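Local coordinates for protein catalase A (Saccharomyces cerevisiae, PDB 1A4E) that catalyses, with heme as cofactor, the breakdown of hydrogen peroxide to water and oxygen, which probably protects the cell from peroxide made by peroxisomal oxidases, at residues B[161-166]-B[454-459]; B[174-179]-B[470-475]; B[186-191]-B[228-233]; B[220-225]-B[257-262]. One frame throughout, in Å; residues are numbered along the deposited sequence.

Contact 1. Residues B[161-166]-B[454-459]; sequences DMFWDF and GIHVEG
Trp164 and Val457 mark one of the nearest backbone approaches between helix 160-168 and the C-terminal part of helix 445-457, their CA atoms 7.7 Å apart, a gap wide enough for aromatic side chains to fill. His456 carries the contact from its helix. Its CG lies anti to the backbone N (chi1 -173°), which swings the imidazole across the gap to meet both Phe163 and Trp164. Trp164 NE1 donates to His456 ND1 over 3.0 Å with an N-H...N angle of 142°; the bond is bent, and each nitrogen sits somewhat out of the other's ring plane. The adjoining CE1 of His456 points at the Phe163 ring, 3.5 Å above the phenyl plane and over its centre, with the ring planes at 50°, an edge-to-face pair. The indole is itself sandwiched, with Phe163 CD1 over one face and Val457 CG2 3.3 Å above the opposite face of the Trp164 ring, both toward the rim. Phe183 enlarges the aromatic cluster, edge-to-face with His456 and in ring contact with Trp164. Near the last residues of 454-459, Asp161 OD1 accepts from the backbone N of Cys461. A leucine in place of Trp164 would probably leave His456 ND1 without this donor, expose Val457 CG2 to a gap and let the imidazole turn more freely. Because ND1 serves as an acceptor here, it must offer a lone pair, which is consistent with a neutral imidazole carrying its proton on NE2.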
loop_
_atom_site.group_PDB
_atom_site.type_symbol
_atom_site.label_atom_id
_atom_site.label_comp_id
_atom_site.label_asym_id
_atom_site.label_seq_id
_atom_site.Cartn_x
_atom_site.Cartn_y
_atom_site.Cartn_z
ATOM N N ASP B 161 29.059 14.336 -13.410
ATOM C CA ASP B 161 29.703 13.157 -13.979
ATOM C C ASP B 161 28.672 12.142 -14.428
ATOM O O ASP B 161 28.864 11.600 -15.509
ATOM C CB ASP B 161 30.613 12.424 -12.994
ATOM C CG ASP B 161 31.806 13.206 -12.468
ATOM O OD1 ASP B 161 32.213 14.171 -13.099
ATOM O OD2 ASP B 161 32.329 12.848 -11.416
ATOM N N MET B 162 27.597 11.858 -13.662
ATOM C CA MET B 162 26.554 10.926 -14.101
ATOM C C MET B 162 25.857 11.455 -15.348
ATOM O O MET B 162 25.665 10.734 -16.327
ATOM C CB MET B 162 25.397 10.734 -13.132
ATOM C CG MET B 162 25.562 10.328 -11.701
ATOM S SD MET B 162 23.903 10.076 -11.027
ATOM C CE MET B 162 23.286 11.701 -10.701
ATOM N N PHE B 163 25.476 12.740 -15.258
ATOM C CA PHE B 163 24.737 13.434 -16.292
ATOM C C PHE B 163 25.445 13.313 -17.629
ATOM O O PHE B 163 24.890 12.766 -18.577
ATOM C CB PHE B 163 24.595 14.886 -15.853
ATOM C CG PHE B 163 23.739 15.810 -16.711
ATOM C CD1 PHE B 163 24.157 16.234 -17.979
ATOM C CD2 PHE B 163 22.526 16.269 -16.196
ATOM C CE1 PHE B 163 23.369 17.113 -18.721
ATOM C CE2 PHE B 163 21.745 17.152 -16.946
ATOM C CZ PHE B 163 22.161 17.574 -18.207
ATOM N N TRP B 164 26.689 13.788 -17.703
ATOM C CA TRP B 164 27.415 13.746 -18.956
ATOM C C TRP B 164 27.997 12.394 -19.313
ATOM O O TRP B 164 28.188 12.138 -20.501
ATOM C CB TRP B 164 28.503 14.799 -18.921
ATOM C CG TRP B 164 27.907 16.192 -19.060
ATOM C CD1 TRP B 164 27.967 17.081 -18.021
ATOM C CD2 TRP B 164 27.269 16.705 -20.165
ATOM N NE1 TRP B 164 27.369 18.157 -18.458
ATOM C CE2 TRP B 164 26.940 17.983 -19.716
ATOM C CE3 TRP B 164 26.917 16.310 -21.456
ATOM C CZ2 TRP B 164 26.259 18.881 -20.533
ATOM C CZ3 TRP B 164 26.234 17.208 -22.278
ATOM C CH2 TRP B 164 25.909 18.483 -21.820
ATOM N N ASP B 165 28.249 11.497 -18.345
ATOM C CA ASP B 165 28.744 10.166 -18.670
ATOM C C ASP B 165 27.705 9.372 -19.444
ATOM O O ASP B 165 28.066 8.689 -20.401
ATOM C CB ASP B 165 29.095 9.367 -17.421
ATOM C CG ASP B 165 29.895 8.101 -17.676
ATOM O OD1 ASP B 165 30.652 8.066 -18.635
ATOM O OD2 ASP B 165 29.784 7.146 -16.914
ATOM N N PHE B 166 26.420 9.464 -19.072
ATOM C CA PHE B 166 25.385 8.761 -19.803
ATOM C C PHE B 166 25.256 9.339 -21.213
ATOM O O PHE B 166 25.247 8.591 -22.191
ATOM C CB PHE B 166 24.037 8.877 -19.074
ATOM C CG PHE B 166 22.919 8.157 -19.820
ATOM C CD1 PHE B 166 22.734 6.782 -19.636
ATOM C CD2 PHE B 166 22.106 8.866 -20.723
ATOM C CE1 PHE B 166 21.740 6.118 -20.363
ATOM C CE2 PHE B 166 21.121 8.193 -21.442
ATOM C CZ PHE B 166 20.938 6.821 -21.262
ATOM N N GLY B 454 28.883 25.198 -20.671
ATOM C CA GLY B 454 30.178 25.387 -20.037
ATOM C C GLY B 454 30.143 25.439 -18.521
ATOM O O GLY B 454 30.956 24.772 -17.885
ATOM N N ILE B 455 29.199 26.191 -17.931
ATOM C CA ILE B 455 29.097 26.286 -16.478
ATOM C C ILE B 455 28.594 25.002 -15.815
ATOM O O ILE B 455 28.794 24.802 -14.618
ATOM C CB ILE B 455 28.168 27.452 -16.049
ATOM C CG1 ILE B 455 26.730 27.277 -16.516
ATOM C CG2 ILE B 455 28.811 28.720 -16.580
ATOM C CD1 ILE B 455 25.775 28.349 -15.960
ATOM N N HIS B 456 27.956 24.118 -16.597
ATOM C CA HIS B 456 27.469 22.836 -16.110
ATOM C C HIS B 456 28.565 21.770 -16.206
ATOM O O HIS B 456 28.791 21.026 -15.253
ATOM C CB HIS B 456 26.241 22.465 -16.944
ATOM C CG HIS B 456 25.506 21.235 -16.452
ATOM N ND1 HIS B 456 25.877 19.970 -16.565
ATOM C CD2 HIS B 456 24.310 21.260 -15.777
ATOM C CE1 HIS B 456 24.967 19.227 -15.992
ATOM N NE2 HIS B 456 24.031 20.012 -15.520
ATOM N N VAL B 457 29.267 21.714 -17.350
ATOM C CA VAL B 457 30.346 20.762 -17.623
ATOM C C VAL B 457 31.554 21.008 -16.728
ATOM O O VAL B 457 32.285 20.072 -16.409
ATOM C CB VAL B 457 30.775 20.857 -19.113
ATOM C CG1 VAL B 457 31.892 19.901 -19.475
ATOM C CG2 VAL B 457 29.616 20.405 -19.961
ATOM N N GLU B 458 31.752 22.264 -16.315
ATOM C CA GLU B 458 32.831 22.673 -15.429
ATOM C C GLU B 458 32.946 21.804 -14.176
ATOM O O GLU B 458 34.043 21.461 -13.730
ATOM C CB GLU B 458 32.558 24.144 -15.111
ATOM C CG GLU B 458 33.443 24.885 -14.124
ATOM C CD GLU B 458 33.042 24.671 -12.671
ATOM O OE1 GLU B 458 31.987 25.171 -12.270
ATOM O OE2 GLU B 458 33.780 23.990 -11.960
ATOM N N GLY B 459 31.786 21.415 -13.633
ATOM C CA GLY B 459 31.714 20.586 -12.442
ATOM C C GLY B 459 31.973 19.103 -12.685
ATOM O O GLY B 459 31.717 18.287 -11.796
#

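Contact 2. Residues B[174-179]-B[470-475]; sequences VAIHQV and DMFARV
Ile176, near the start of helix 176-182, is the first residue of 174-179 to meet 470-475, and its CA lies 8.2 Å from that of Met471. Two carbons of its longer branch, CG1 and CD1, share the work. Ile176 CG1 runs alongside the Met471 chain, 3.9 Å from Met471 CG and slightly farther from the sulfur, the two side chains sliding past each other in opposite directions. Ile176 CD1 reaches farther, to 3.7 Å from Val475 CG2 and 3.8 Å from Phe472 CE1, so the end of the isoleucine is wedged between Val475 and Phe472, while Met471 lies against CG1. Met471 extends straight through its first two torsions and bends only at the third (chi3 71°), which brings CE back beside Ile176 CG1. One helical turn on, Val179 points the same way and sets its CG1 3.8 Å from Phe472 CZ, at the edge of the ring and near its plane. No hydrogen bond crosses between the segments, and all five touching residues are buried, so the join is wholly apolar. Trp164 of helix 160-168 packs on both Val179 and Phe472, while Leu479 and Ile483 of helix 477-487 also touch the Phe472 side chain. Arg433 hydrogen-bonds to the carbonyl oxygens of Arg474 and Val475. This is helix-on-helix packing at the seam where the C-terminal helical domain of a catalase lies against helices that follow the first strands of its beta-barrel.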
loop_
_atom_site.group_PDB
_atom_site.type_symbol
_atom_site.label_atom_id
_atom_site.label_comp_id
_atom_site.label_asym_id
_atom_site.label_seq_id
_atom_site.Cartn_x
_atom_site.Cartn_y
_atom_site.Cartn_z
ATOM N N VAL B 174 22.790 9.844 -29.520
ATOM C CA VAL B 174 21.609 10.242 -30.288
ATOM C C VAL B 174 20.761 11.248 -29.488
ATOM O O VAL B 174 19.831 11.863 -30.001
ATOM C CB VAL B 174 20.825 8.923 -30.669
ATOM C CG1 VAL B 174 20.158 8.273 -29.478
ATOM C CG2 VAL B 174 19.792 9.268 -31.718
ATOM N N ALA B 175 21.107 11.458 -28.208
ATOM C CA ALA B 175 20.501 12.454 -27.340
ATOM C C ALA B 175 20.900 13.890 -27.662
ATOM O O ALA B 175 20.257 14.812 -27.168
ATOM C CB ALA B 175 20.897 12.185 -25.902
ATOM N N ILE B 176 21.926 14.087 -28.507
ATOM C CA ILE B 176 22.521 15.390 -28.799
ATOM C C ILE B 176 21.561 16.462 -29.328
ATOM O O ILE B 176 21.704 17.620 -28.924
ATOM C CB ILE B 176 23.753 15.067 -29.753
ATOM C CG1 ILE B 176 24.913 15.987 -29.367
ATOM C CG2 ILE B 176 23.393 15.151 -31.230
ATOM C CD1 ILE B 176 24.782 17.509 -29.366
ATOM N N HIS B 177 20.550 16.128 -30.156
ATOM C CA HIS B 177 19.569 17.103 -30.634
ATOM C C HIS B 177 18.823 17.669 -29.427
ATOM O O HIS B 177 18.661 18.885 -29.304
ATOM C CB HIS B 177 18.606 16.401 -31.598
ATOM C CG HIS B 177 17.625 17.271 -32.384
ATOM N ND1 HIS B 177 16.706 16.818 -33.229
ATOM C CD2 HIS B 177 17.504 18.638 -32.340
ATOM C CE1 HIS B 177 16.038 17.841 -33.688
ATOM N NE2 HIS B 177 16.526 18.933 -33.152
ATOM N N GLN B 178 18.433 16.777 -28.503
ATOM C CA GLN B 178 17.753 17.188 -27.294
ATOM C C GLN B 178 18.656 17.946 -26.331
ATOM O O GLN B 178 18.187 18.918 -25.736
ATOM C CB GLN B 178 17.175 15.970 -26.583
ATOM C CG GLN B 178 16.441 16.299 -25.293
ATOM C CD GLN B 178 15.327 17.321 -25.375
ATOM O OE1 GLN B 178 15.098 18.120 -24.469
ATOM N NE2 GLN B 178 14.578 17.307 -26.461
ATOM N N VAL B 179 19.931 17.547 -26.177
ATOM C CA VAL B 179 20.844 18.239 -25.272
ATOM C C VAL B 179 21.057 19.674 -25.743
ATOM O O VAL B 179 21.146 20.578 -24.913
ATOM C CB VAL B 179 22.166 17.451 -25.213
ATOM C CG1 VAL B 179 23.210 18.170 -24.381
ATOM C CG2 VAL B 179 21.894 16.106 -24.558
ATOM N N ASP B 470 34.397 16.484 -27.355
ATOM C CA ASP B 470 34.447 15.697 -28.573
ATOM C C ASP B 470 33.085 15.465 -29.189
ATOM O O ASP B 470 32.979 15.442 -30.414
ATOM C CB ASP B 470 35.117 14.349 -28.300
ATOM C CG ASP B 470 36.625 14.427 -28.047
ATOM O OD1 ASP B 470 37.246 15.473 -28.269
ATOM O OD2 ASP B 470 37.190 13.420 -27.624
ATOM N N MET B 471 32.038 15.336 -28.364
ATOM C CA MET B 471 30.676 15.169 -28.860
ATOM C C MET B 471 30.167 16.467 -29.481
ATOM O O MET B 471 29.587 16.440 -30.568
ATOM C CB MET B 471 29.746 14.743 -27.714
ATOM C CG MET B 471 28.292 14.529 -28.124
ATOM S SD MET B 471 27.209 14.002 -26.775
ATOM C CE MET B 471 27.137 15.503 -25.838
ATOM N N PHE B 472 30.394 17.618 -28.838
ATOM C CA PHE B 472 29.955 18.885 -29.398
ATOM C C PHE B 472 30.768 19.378 -30.587
ATOM O O PHE B 472 30.260 20.152 -31.396
ATOM C CB PHE B 472 29.953 19.930 -28.296
ATOM C CG PHE B 472 28.688 19.826 -27.451
ATOM C CD1 PHE B 472 27.476 20.316 -27.951
ATOM C CD2 PHE B 472 28.735 19.246 -26.180
ATOM C CE1 PHE B 472 26.320 20.225 -27.176
ATOM C CE2 PHE B 472 27.571 19.161 -25.414
ATOM C CZ PHE B 472 26.366 19.648 -25.909
ATOM N N ALA B 473 32.017 18.909 -30.724
ATOM C CA ALA B 473 32.852 19.210 -31.883
ATOM C C ALA B 473 32.285 18.540 -33.128
ATOM O O ALA B 473 32.453 19.020 -34.251
ATOM C CB ALA B 473 34.270 18.688 -31.703
ATOM N N ARG B 474 31.571 17.431 -32.914
ATOM C CA ARG B 474 30.940 16.709 -33.994
ATOM C C ARG B 474 29.722 17.463 -34.530
ATOM O O ARG B 474 29.238 17.185 -35.628
ATOM C CB ARG B 474 30.597 15.337 -33.450
ATOM C CG ARG B 474 30.364 14.342 -34.554
ATOM C CD ARG B 474 30.500 12.941 -34.027
ATOM N NE ARG B 474 29.965 12.025 -35.020
ATOM C CZ ARG B 474 29.554 10.798 -34.695
ATOM N NH1 ARG B 474 29.618 10.342 -33.441
ATOM N NH2 ARG B 474 29.023 10.026 -35.644
ATOM N N VAL B 475 29.228 18.456 -33.778
ATOM C CA VAL B 475 28.148 19.324 -34.231
ATOM C C VAL B 475 28.778 20.552 -34.885
ATOM O O VAL B 475 28.429 20.930 -36.002
ATOM C CB VAL B 475 27.265 19.745 -33.027
ATOM C CG1 VAL B 475 26.158 20.711 -33.447
ATOM C CG2 VAL B 475 26.630 18.495 -32.439
#

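Contact 3. Residues B[186-191]-B[228-233]; sequences RGTPAN and LTIEEA
Thr188 and Leu228 grip each other twice. Leu228 N donates to Thr188 O over 3.0 Å, nearly straight at 168°, while Thr188 OG1 donates to Leu228 O at 2.9 Å from well above the carbonyl plane. The hydroxyl comes into range because chi1 of 54° places OG1 between the backbone N and the carbonyl carbon; a weak hydrogen bond also relates it to Asp185 O. Next along the chain, Thr229 is the N-cap of helix 230-239, and Glu232 OE2 accepts from both its N (3.2 Å) and its OG1 (3.0 Å). The bond to the N is the Glu half of a capping box. Around these bonds lies apolar packing: Leu228 CG rests 3.9 Å from Ala190 CA, and Thr188 CG2 lies 4.1 Å from Ala233 CB with Ile230 CD1 nearby. A valine in place of Thr188 would probably leave Leu228 O without its hydroxyl donor and weaken the hold on the residue leading into the helix. The contact thus fastens the loop between helix 176-182 and strand 197-198 to the start of helix 230-239, whose Ile230 packs in turn on Tyr451 and Ile455 of helix 445-457.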
loop_
_atom_site.group_PDB
_atom_site.type_symbol
_atom_site.label_atom_id
_atom_site.label_comp_id
_atom_site.label_asym_id
_atom_site.label_seq_id
_atom_site.Cartn_x
_atom_site.Cartn_y
_atom_site.Cartn_z
ATOM N N ARG B 186 15.709 28.097 -24.101
ATOM C CA ARG B 186 14.424 27.409 -24.142
ATOM C C ARG B 186 14.341 26.396 -22.995
ATOM O O ARG B 186 13.250 26.003 -22.591
ATOM C CB ARG B 186 14.265 26.665 -25.456
ATOM C CG ARG B 186 14.248 27.555 -26.689
ATOM C CD ARG B 186 12.894 28.223 -26.864
ATOM N NE ARG B 186 11.897 27.223 -27.213
ATOM C CZ ARG B 186 11.314 27.169 -28.419
ATOM N NH1 ARG B 186 11.617 28.048 -29.385
ATOM N NH2 ARG B 186 10.413 26.207 -28.643
ATOM N N GLY B 187 15.496 25.973 -22.454
ATOM C CA GLY B 187 15.590 25.068 -21.318
ATOM C C GLY B 187 15.160 25.702 -19.997
ATOM O O GLY B 187 14.940 24.995 -19.011
ATOM N N THR B 188 15.069 27.042 -19.958
ATOM C CA THR B 188 14.560 27.767 -18.800
ATOM C C THR B 188 13.482 28.779 -19.239
ATOM O O THR B 188 13.772 29.969 -19.358
ATOM C CB THR B 188 15.737 28.493 -18.059
ATOM O OG1 THR B 188 16.413 29.282 -19.027
ATOM C CG2 THR B 188 16.717 27.542 -17.395
ATOM N N PRO B 189 12.212 28.389 -19.492
ATOM C CA PRO B 189 11.118 29.283 -19.875
ATOM C C PRO B 189 10.844 30.345 -18.823
ATOM O O PRO B 189 11.127 30.144 -17.643
ATOM C CB PRO B 189 9.918 28.392 -20.074
ATOM C CG PRO B 189 10.507 27.026 -20.255
ATOM C CD PRO B 189 11.689 27.040 -19.312
ATOM N N ALA B 190 10.285 31.485 -19.231
ATOM C CA ALA B 190 9.960 32.569 -18.305
ATOM C C ALA B 190 8.793 32.220 -17.386
ATOM O O ALA B 190 8.656 32.741 -16.277
ATOM C CB ALA B 190 9.593 33.822 -19.081
ATOM N N ASN B 191 7.958 31.326 -17.928
ATOM C CA ASN B 191 6.798 30.765 -17.270
ATOM C C ASN B 191 6.141 29.725 -18.175
ATOM O O ASN B 191 6.581 29.510 -19.312
ATOM C CB ASN B 191 5.806 31.872 -16.940
ATOM C CG ASN B 191 5.392 32.756 -18.102
ATOM O OD1 ASN B 191 4.731 32.334 -19.041
ATOM N ND2 ASN B 191 5.784 34.019 -18.065
ATOM N N LEU B 228 14.266 32.868 -19.816
ATOM C CA LEU B 228 15.167 33.435 -18.841
ATOM C C LEU B 228 16.586 33.001 -19.193
ATOM O O LEU B 228 16.816 32.020 -19.914
ATOM C CB LEU B 228 14.844 32.930 -17.435
ATOM C CG LEU B 228 13.474 33.189 -16.825
ATOM C CD1 LEU B 228 13.403 32.499 -15.478
ATOM C CD2 LEU B 228 13.223 34.683 -16.691
ATOM N N THR B 229 17.550 33.793 -18.706
ATOM C CA THR B 229 18.949 33.393 -18.790
ATOM C C THR B 229 19.202 32.553 -17.546
ATOM O O THR B 229 18.447 32.654 -16.571
ATOM C CB THR B 229 19.898 34.621 -18.817
ATOM O OG1 THR B 229 19.689 35.393 -17.642
ATOM C CG2 THR B 229 19.664 35.466 -20.057
ATOM N N ILE B 230 20.245 31.720 -17.517
ATOM C CA ILE B 230 20.467 30.856 -16.370
ATOM C C ILE B 230 20.770 31.630 -15.089
ATOM O O ILE B 230 20.493 31.127 -14.003
ATOM C CB ILE B 230 21.596 29.835 -16.751
ATOM C CG1 ILE B 230 21.749 28.796 -15.639
ATOM C CG2 ILE B 230 22.914 30.550 -17.008
ATOM C CD1 ILE B 230 20.479 27.971 -15.307
ATOM N N GLU B 231 21.258 32.874 -15.195
ATOM C CA GLU B 231 21.524 33.716 -14.032
ATOM C C GLU B 231 20.221 34.198 -13.406
ATOM O O GLU B 231 20.082 34.194 -12.179
ATOM C CB GLU B 231 22.336 34.964 -14.385
ATOM C CG GLU B 231 23.724 34.726 -14.974
ATOM C CD GLU B 231 23.826 34.622 -16.497
ATOM O OE1 GLU B 231 22.814 34.649 -17.206
ATOM O OE2 GLU B 231 24.956 34.523 -16.978
ATOM N N GLU B 232 19.261 34.604 -14.252
ATOM C CA GLU B 232 17.950 35.036 -13.785
ATOM C C GLU B 232 17.198 33.873 -13.160
ATOM O O GLU B 232 16.572 34.037 -12.116
ATOM C CB GLU B 232 17.085 35.553 -14.911
ATOM C CG GLU B 232 17.519 36.824 -15.602
ATOM C CD GLU B 232 16.623 37.114 -16.796
ATOM O OE1 GLU B 232 15.504 37.586 -16.590
ATOM O OE2 GLU B 232 17.037 36.859 -17.928
ATOM N N ALA B 233 17.298 32.694 -13.799
ATOM C CA ALA B 233 16.644 31.479 -13.342
ATOM C C ALA B 233 17.152 30.998 -11.989
ATOM O O ALA B 233 16.359 30.610 -11.134
ATOM C CB ALA B 233 16.857 30.369 -14.363
#

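Contact 4. Residues B[220-225]-B[257-262]; sequences KTDQGI and YPSWTV
Lys220 and Thr261 form an antiparallel hydrogen-bonded pair, each backbone N donating to the other's O, with Lys220 N to Thr261 O at 2.8 Å. The adjoining pair, Thr221 with Trp260, is non-hydrogen-bonded, and Trp260 CD1 lies 3.4 Å from Thr221 CA. Past the strand end one more backbone bond forms, Asp222 N to Ser259 O at 3.0 Å, and side chains add to it. The Gln223 amide, folded back by a bend at chi2 (67°), grips the backbone of Ser259: Ser259 N donates to Gln223 OE1 over 2.9 Å, almost straight at 173°, and Gln223 NE2 donates to Ser259 O at 3.1 Å. That carbonyl thus has two donors, arriving from opposite faces of its plane. The Asp222 carboxylate takes one hydroxyl on each oxygen. Thr261 OG1 meets the syn lone pair of Asp222 OD1 at 2.7 Å, and Ser259 OG reaches Asp222 OD2 on its anti side at 2.8 Å. Lys298 adds a salt bridge to OD2, which would help balance the charge. Thr221 OG1 accepts from Gln223 N, an ST turn, and is also hydrogen-bonded to Arg193 O, as is Gln223 NE2; Trp260 NE1 is hydrogen-bonded to Met195 O. Strand 212-221 thus ends against the start of strand 259-267, which pairs along its other side with strand 294-303 in the antiparallel sheet of the catalase barrel; Trp260 packs on Leu301 of that strand and edge-to-face with Phe113 of strand 112-119.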
loop_
_atom_site.group_PDB
_atom_site.type_symbol
_atom_site.label_atom_id
_atom_site.label_comp_id
_atom_site.label_asym_id
_atom_site.label_seq_id
_atom_site.Cartn_x
_atom_site.Cartn_y
_atom_site.Cartn_z
ATOM N N LYS B 220 1.300 25.639 -29.988
ATOM C CA LYS B 220 2.045 26.888 -30.001
ATOM C C LYS B 220 1.476 27.978 -29.115
ATOM O O LYS B 220 0.311 28.340 -29.252
ATOM C CB LYS B 220 2.120 27.415 -31.431
ATOM C CG LYS B 220 2.707 26.476 -32.474
ATOM C CD LYS B 220 4.162 26.202 -32.186
ATOM C CE LYS B 220 4.955 26.088 -33.472
ATOM N NZ LYS B 220 4.838 27.304 -34.263
ATOM N N THR B 221 2.280 28.558 -28.222
ATOM C CA THR B 221 1.794 29.618 -27.352
ATOM C C THR B 221 1.428 30.919 -28.053
ATOM O O THR B 221 2.191 31.487 -28.837
ATOM C CB THR B 221 2.850 29.876 -26.245
ATOM O OG1 THR B 221 2.346 30.987 -25.521
ATOM C CG2 THR B 221 4.256 30.161 -26.744
ATOM N N ASP B 222 0.213 31.381 -27.760
ATOM C CA ASP B 222 -0.260 32.652 -28.282
ATOM C C ASP B 222 0.321 33.834 -27.527
ATOM O O ASP B 222 0.187 34.971 -27.970
ATOM C CB ASP B 222 -1.779 32.714 -28.216
ATOM C CG ASP B 222 -2.491 31.625 -29.010
ATOM O OD1 ASP B 222 -1.914 31.027 -29.916
ATOM O OD2 ASP B 222 -3.647 31.364 -28.701
ATOM N N GLN B 223 0.974 33.576 -26.390
ATOM C CA GLN B 223 1.642 34.607 -25.614
ATOM C C GLN B 223 3.056 34.842 -26.129
ATOM O O GLN B 223 3.675 35.857 -25.815
ATOM C CB GLN B 223 1.722 34.209 -24.140
ATOM C CG GLN B 223 0.398 34.141 -23.379
ATOM C CD GLN B 223 -0.553 33.043 -23.831
ATOM O OE1 GLN B 223 -1.659 33.292 -24.301
ATOM N NE2 GLN B 223 -0.133 31.790 -23.716
ATOM N N GLY B 224 3.594 33.917 -26.928
ATOM C CA GLY B 224 4.936 34.035 -27.471
ATOM C C GLY B 224 5.985 33.397 -26.570
ATOM O O GLY B 224 5.814 33.321 -25.352
ATOM N N ILE B 225 7.073 32.919 -27.195
ATOM C CA ILE B 225 8.189 32.340 -26.471
ATOM C C ILE B 225 8.951 33.436 -25.738
ATOM O O ILE B 225 9.350 34.459 -26.298
ATOM C CB ILE B 225 9.114 31.591 -27.466
ATOM C CG1 ILE B 225 8.395 30.374 -28.030
ATOM C CG2 ILE B 225 10.405 31.156 -26.766
ATOM C CD1 ILE B 225 8.067 29.280 -26.998
ATOM N N TYR B 257 -6.173 34.945 -19.346
ATOM C CA TYR B 257 -6.139 33.527 -19.664
ATOM C C TYR B 257 -5.137 33.155 -20.741
ATOM O O TYR B 257 -5.158 33.756 -21.818
ATOM C CB TYR B 257 -7.529 33.086 -20.106
ATOM C CG TYR B 257 -8.618 33.411 -19.098
ATOM C CD1 TYR B 257 -8.385 33.276 -17.723
ATOM C CD2 TYR B 257 -9.857 33.843 -19.567
ATOM C CE1 TYR B 257 -9.397 33.573 -16.816
ATOM C CE2 TYR B 257 -10.871 34.142 -18.661
ATOM C CZ TYR B 257 -10.632 34.004 -17.292
ATOM O OH TYR B 257 -11.639 34.281 -16.392
ATOM N N PRO B 258 -4.227 32.199 -20.512
ATOM C CA PRO B 258 -3.268 31.765 -21.521
ATOM C C PRO B 258 -3.888 30.870 -22.578
ATOM O O PRO B 258 -4.721 30.015 -22.271
ATOM C CB PRO B 258 -2.185 31.092 -20.714
ATOM C CG PRO B 258 -2.937 30.498 -19.551
ATOM C CD PRO B 258 -3.913 31.617 -19.212
ATOM N N SER B 259 -3.537 31.091 -23.839
ATOM C CA SER B 259 -4.021 30.211 -24.883
ATOM C C SER B 259 -2.894 29.749 -25.790
ATOM O O SER B 259 -1.808 30.322 -25.854
ATOM C CB SER B 259 -5.108 30.915 -25.697
ATOM O OG SER B 259 -4.658 32.156 -26.211
ATOM N N TRP B 260 -3.160 28.627 -26.439
ATOM C CA TRP B 260 -2.228 27.989 -27.343
ATOM C C TRP B 260 -3.008 27.614 -28.593
ATOM O O TRP B 260 -4.199 27.309 -28.520
ATOM C CB TRP B 260 -1.653 26.718 -26.716
ATOM C CG TRP B 260 -0.675 26.903 -25.557
ATOM C CD1 TRP B 260 0.675 26.817 -25.777
ATOM C CD2 TRP B 260 -0.974 27.178 -24.240
ATOM N NE1 TRP B 260 1.244 27.049 -24.620
ATOM C CE2 TRP B 260 0.312 27.265 -23.682
ATOM C CE3 TRP B 260 -2.100 27.370 -23.435
ATOM C CZ2 TRP B 260 0.498 27.547 -22.331
ATOM C CZ3 TRP B 260 -1.916 27.647 -22.080
ATOM C CH2 TRP B 260 -0.631 27.738 -21.536
ATOM N N THR B 261 -2.384 27.684 -29.772
ATOM C CA THR B 261 -3.018 27.235 -31.002
ATOM C C THR B 261 -2.430 25.863 -31.315
ATOM O O THR B 261 -1.220 25.663 -31.268
ATOM C CB THR B 261 -2.722 28.222 -32.140
ATOM O OG1 THR B 261 -3.216 29.483 -31.727
ATOM C CG2 THR B 261 -3.408 27.854 -33.434
ATOM N N VAL B 262 -3.299 24.895 -31.605
ATOM C CA VAL B 262 -2.905 23.534 -31.914
ATOM C C VAL B 262 -2.811 23.331 -33.423
ATOM O O VAL B 262 -3.722 23.662 -34.179
ATOM C CB VAL B 262 -3.944 22.564 -31.291
ATOM C CG1 VAL B 262 -3.531 21.121 -31.527
ATOM C CG2 VAL B 262 -4.046 22.809 -29.798
#

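Overall arrangement
From the N terminus, the chain first lays down 161-166 and 174-179, which wait almost 300 residues for their partners. Contact 3 then opens at 186-191 and contact 4 at 220-225; they close at 228-233 and 257-262, so these two short loops cross. Both nest inside the long loops of contacts 1 and 2, which cross each other when 454-459 and 470-475 return. Contacts 1 and 2 fasten the C-terminal helices to helices 160-168 and 176-182, and they touch through Trp164. Contact 3 meets contact 1 where Ile230 packs on Ile455, and contact 4 where Arg186 packs on Ile225, leading from the helical region to the barrel sheet.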